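Local coordinates for protein dITP/XTP pyrophosphatase (Coxiella burnetii, PDB 3TQU) that probably hydrolyses non-canonical purine nucleoside triphosphates such as ITP, dITP and XTP to their monophosphates, cleansing the nucleotide pool as a magnesium-dependent homodimer, at residues V124-E129 with P136-G141; I7-Q12 with P67-D72. All coordinates share one frame; numbering follows the deposited sequence. Where two conformers were deposited one is given.

Interaction 1: residues V124-E129 with P136-G141; sequences VIALME and PLICHG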
# COMPACT_ATOMS: atom_id res chain seq x y z
N VAL A 124 6.50 4.68 4.14
CA VAL A 124 5.34 4.48 3.28
C VAL A 124 4.62 5.81 3.13
O VAL A 124 4.18 6.40 4.11
CB VAL A 124 4.37 3.43 3.85
CG1 VAL A 124 3.18 3.24 2.89
CG2 VAL A 124 5.09 2.11 4.08
N ILE A 125 4.51 6.26 1.88
CA ILE A 125 3.82 7.49 1.55
C ILE A 125 2.48 7.16 0.92
O ILE A 125 2.39 6.28 0.06
CB ILE A 125 4.66 8.34 0.57
CG1 ILE A 125 5.97 8.77 1.23
CG2 ILE A 125 3.87 9.55 0.08
CD1 ILE A 125 6.92 9.51 0.31
N ALA A 126 1.43 7.84 1.36
CA ALA A 126 0.13 7.70 0.74
C ALA A 126 -0.34 9.05 0.22
O ALA A 126 -0.30 10.05 0.94
CB ALA A 126 -0.88 7.13 1.74
N LEU A 127 -0.76 9.08 -1.04
CA LEU A 127 -1.33 10.28 -1.64
C LEU A 127 -2.78 10.01 -2.03
O LEU A 127 -3.06 9.14 -2.85
CB LEU A 127 -0.52 10.69 -2.87
CG LEU A 127 -1.06 11.86 -3.68
CD1 LEU A 127 -1.29 13.06 -2.78
CD2 LEU A 127 -0.13 12.21 -4.84
N MSE A 128 -3.69 10.76 -1.42
CA MSE A 128 -5.12 10.61 -1.68
C MSE A 128 -5.64 11.77 -2.53
O MSE A 128 -5.34 12.93 -2.24
CB MSE A 128 -5.90 10.58 -0.37
CG MSE A 128 -5.50 9.46 0.58
SE MSE A 128 -6.63 7.89 0.37
CE MSE A 128 -8.28 8.60 1.15
N GLU A 129 -6.43 11.47 -3.55
CA GLU A 129 -7.06 12.51 -4.36
C GLU A 129 -8.10 13.26 -3.53
O GLU A 129 -8.21 14.48 -3.61
CB GLU A 129 -7.69 11.93 -5.62
CG GLU A 129 -8.29 12.97 -6.55
CD GLU A 129 -7.29 14.04 -6.96
OE1 GLU A 129 -6.07 13.76 -6.93
OE2 GLU A 129 -7.73 15.16 -7.30
N PRO A 136 -5.43 5.11 -3.25
CA PRO A 136 -4.37 6.11 -3.10
C PRO A 136 -3.07 5.61 -3.70
O PRO A 136 -2.83 4.40 -3.77
CB PRO A 136 -4.23 6.23 -1.58
CG PRO A 136 -4.73 4.93 -1.04
CD PRO A 136 -5.85 4.55 -1.96
N LEU A 137 -2.23 6.54 -4.17
CA LEU A 137 -0.89 6.19 -4.57
C LEU A 137 -0.12 5.76 -3.33
O LEU A 137 -0.11 6.49 -2.33
CB LEU A 137 -0.19 7.39 -5.21
CG LEU A 137 1.29 7.21 -5.56
CD1 LEU A 137 1.48 6.07 -6.56
CD2 LEU A 137 1.86 8.50 -6.09
N ILE A 138 0.50 4.59 -3.38
CA ILE A 138 1.30 4.11 -2.26
C ILE A 138 2.75 3.95 -2.70
O ILE A 138 3.04 3.21 -3.64
CB ILE A 138 0.79 2.76 -1.73
CG1 ILE A 138 -0.69 2.85 -1.32
CG2 ILE A 138 1.65 2.28 -0.56
CD1 ILE A 138 -0.96 3.85 -0.22
N CYS A 139 3.65 4.66 -2.03
CA CYS A 139 5.08 4.52 -2.30
C CYS A 139 5.75 3.92 -1.08
O CYS A 139 5.62 4.44 0.03
CB CYS A 139 5.70 5.88 -2.61
SG CYS A 139 4.97 6.70 -4.05
N HIS A 140 6.46 2.81 -1.27
CA HIS A 140 7.06 2.11 -0.15
C HIS A 140 8.58 2.00 -0.29
O HIS A 140 9.08 1.22 -1.10
CB HIS A 140 6.44 0.72 0.01
CG HIS A 140 6.89 -0.01 1.23
ND1 HIS A 140 6.31 -1.19 1.65
CD2 HIS A 140 7.87 0.26 2.12
CE1 HIS A 140 6.91 -1.61 2.74
NE2 HIS A 140 7.86 -0.75 3.05
N GLY A 141 9.30 2.78 0.51
CA GLY A 141 10.75 2.76 0.50
C GLY A 141 11.30 1.87 1.60
O GLY A 141 10.83 1.90 2.74

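Interaction 2: residues I7-Q12 with P67-D72; sequences IVLASQ and PALADD. With CA (calcium ion), chain E.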
# COMPACT_ATOMS: atom_id res chain seq x y z
N ILE A 7 -1.39 20.41 -2.95
CA ILE A 7 -1.51 19.18 -2.16
C ILE A 7 -1.19 19.46 -0.70
O ILE A 7 -0.19 20.10 -0.38
CB ILE A 7 -0.58 18.08 -2.69
CG1 ILE A 7 -0.86 17.80 -4.17
CG2 ILE A 7 -0.75 16.80 -1.88
CD1 ILE A 7 0.10 16.80 -4.79
N VAL A 8 -2.06 18.99 0.19
CA VAL A 8 -1.86 19.19 1.62
C VAL A 8 -0.92 18.15 2.20
O VAL A 8 -1.06 16.96 1.93
CB VAL A 8 -3.20 19.13 2.39
CG1 VAL A 8 -2.95 19.16 3.90
CG2 VAL A 8 -4.11 20.28 1.98
N LEU A 9 0.05 18.61 2.99
CA LEU A 9 0.97 17.73 3.69
C LEU A 9 0.48 17.55 5.12
O LEU A 9 0.35 18.53 5.85
CB LEU A 9 2.38 18.33 3.68
CG LEU A 9 3.54 17.39 4.00
CD1 LEU A 9 3.71 16.35 2.90
CD2 LEU A 9 4.83 18.18 4.17
N ALA A 10 0.22 16.32 5.52
CA ALA A 10 -0.32 16.05 6.85
C ALA A 10 0.70 16.32 7.96
O ALA A 10 0.34 16.62 9.10
CB ALA A 10 -0.85 14.63 6.94
N SER A 11 1.98 16.23 7.62
CA SER A 11 3.05 16.34 8.61
C SER A 11 3.30 17.77 9.10
O SER A 11 3.16 18.73 8.35
CB SER A 11 4.35 15.77 8.03
OG SER A 11 5.41 15.89 8.96
N GLN A 12 3.68 17.90 10.37
CA GLN A 12 4.09 19.18 10.94
C GLN A 12 5.61 19.26 10.92
O GLN A 12 6.20 20.21 11.45
CB GLN A 12 3.61 19.32 12.38
CG GLN A 12 2.10 19.37 12.56
CD GLN A 12 1.71 19.83 13.95
OE1 GLN A 12 2.15 20.89 14.41
NE2 GLN A 12 0.90 19.03 14.64
N PRO A 67 -6.42 17.37 -2.23
CA PRO A 67 -5.63 16.13 -2.18
C PRO A 67 -4.67 16.21 -1.00
O PRO A 67 -4.26 17.31 -0.64
CB PRO A 67 -4.83 16.18 -3.49
CG PRO A 67 -5.64 17.05 -4.40
CD PRO A 67 -6.27 18.08 -3.51
N ALA A 68 -4.32 15.08 -0.40
CA ALA A 68 -3.47 15.11 0.78
C ALA A 68 -2.45 13.99 0.73
O ALA A 68 -2.73 12.89 0.24
CB ALA A 68 -4.31 15.02 2.04
N LEU A 69 -1.26 14.27 1.25
CA LEU A 69 -0.17 13.31 1.26
C LEU A 69 0.34 13.12 2.68
O LEU A 69 0.58 14.10 3.40
CB LEU A 69 0.96 13.79 0.35
CG LEU A 69 2.15 12.87 0.12
CD1 LEU A 69 2.82 13.19 -1.20
CD2 LEU A 69 3.15 12.95 1.27
N ALA A 70 0.49 11.87 3.09
CA ALA A 70 1.02 11.57 4.41
C ALA A 70 1.99 10.40 4.33
O ALA A 70 1.99 9.65 3.35
CB ALA A 70 -0.10 11.26 5.38
N ASP A 71 2.83 10.25 5.35
CA ASP A 71 3.71 9.10 5.41
C ASP A 71 3.74 8.53 6.82
O ASP A 71 3.41 9.22 7.78
CB ASP A 71 5.14 9.48 4.99
CG ASP A 71 5.99 9.95 6.16
OD1 ASP A 71 6.14 11.18 6.34
OD2 ASP A 71 6.50 9.09 6.91
N ASP A 72 4.11 7.26 6.92
CA ASP A 72 4.47 6.68 8.20
C ASP A 72 5.76 5.90 8.03
O ASP A 72 6.01 5.32 6.97
CB ASP A 72 3.35 5.80 8.76
CG ASP A 72 3.61 5.39 10.19
OD1 ASP A 72 4.41 6.08 10.85
OD2 ASP A 72 3.04 4.38 10.66
CA CA E . 4.21 7.37 13.05
O HOH W 1 3.67 4.80 13.29
O HOH W 2 5.27 7.54 15.44
O HOH W 3 6.74 6.99 12.58
O HOH W 4 4.73 9.32 11.55
O HOH W 5 4.53 9.75 14.19

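Interaction 1: residues V124-E129 with P136-G141
Ile125 and Cys139 form a hydrogen-bonded antiparallel pair, gripped by two nearly straight bonds: Ile125 N to Cys139 O, 2.8 Å, and Cys139 N to Ile125 O, 2.9 Å. Two residues on, Leu127 pairs with Leu137 in the same way, but there the bond from Leu137 N to Leu127 O is bent, with 137° at the hydrogen, where the strand begins after Pro136. At the non-hydrogen-bonded positions, CA-H groups of Val124, Ala126 and Ile138 make further contacts with carbonyl oxygens; Ala126 CA, for one, lies 3.3 Å from Leu137 O.

The apolar contacts divide between two faces. Ile125, Leu127, Leu137 and Cys139 point to the side covered by helix 185-199, and within the pairs they meet through their CB atoms, 4.1 Å apart for Leu127 CB and Leu137 CB. On the other face, next to helix 49-64, Ile138 folds back at both torsions (chi1 -57°, chi2 -61°), which brings its CD1 to 3.8 Å from Ala126 CB; its CG2 branch meets Val124 CG1 at 3.9 Å.

The one aromatic contact is a CH-pi interaction: Val124 CG2 sits over a face of the His140 ring, 4.0 Å from its centroid and displaced toward the rim. At the edge of that ring, NE2 hydrogen-bonds to His122 ND1.

The chemistry implies a hairpin whose register is fixed by backbone bonds, while mostly apolar side chains pack along both faces and the imidazole combines a greasy face with a polar edge.

Interaction 2: residues I7-Q12 with P67-D72
The peptide carbonyl of Pro67 receives Val8 N at 2.9 Å, the donor tilted 21° out of the carbonyl plane, while Ile7 CG2 and Val8 CB flank the same oxygen. The next two carbonyls are met almost head-on: Leu69 N approaches Val8 O at 2.8 Å with a C=O...N angle of 177°, and Ala10 N reaches Leu69 O at 3.1 Å. Farther along, the Asp72 carboxylate uses its two oxygens differently. OD1 binds the calcium ion at 2.6 Å, whereas OD2 stays 4.0 Å from the metal and accepts hydrogen bonds from Asn52 ND2 and from a calcium-bound water.

The three backbone bonds alternate between the parallel strands, and the side chains follow in matched pairs. Leu9 and Leu69 lie side by side, Leu9 CD1 against Leu69 CD2 at 3.8 Å; both carry CG anti to the backbone N (chi1 -163° for Leu9), which sends the two chains off the same way. Ile7 CG2 packs on Leu69 CB from two residues before Leu9. On the reverse face are Val8 and Ala68, against helix 49-64. At Ala10, which donates the last of the bonds, the methyl still touches that of Ala70, at 3.8 Å between CB atoms, as the segment 7-12 turns out of the sheet.

Strand 5-9 thus leads into the predicted substrate loop at Ser11 and Gln12, and strand 68-77 carries Asp72, the predicted proton acceptor. Adjacent parallel strands delivering a nucleotide loop and a metal-binding acid are consistent with the active site of a HAM1-family pyrophosphatase.

In the fold
Interactions 1 and 2 are neighbouring parts of one mixed sheet, their centres 10 Å apart. Strand 118-128 is shared ground: it pairs with 137-147 in interaction 1 and, on its other edge, with 68-77 of interaction 2. Probable backbone hydrogen bonds join them, Ala126 N to Ala70 O at 2.7 Å and Met128 N to Ala68 O at 2.9 Å. Helix 49-64 covers one face of both contacts. Toward the metal, the Val124 side chain comes within about 6 Å of that of Asp72 and about 10 Å of the calcium ion, nearest atoms in each case. Interaction 2 supplies one protein ligand of the calcium, Asp72, with Glu44 as another; interaction 1 continues the sheet beside it.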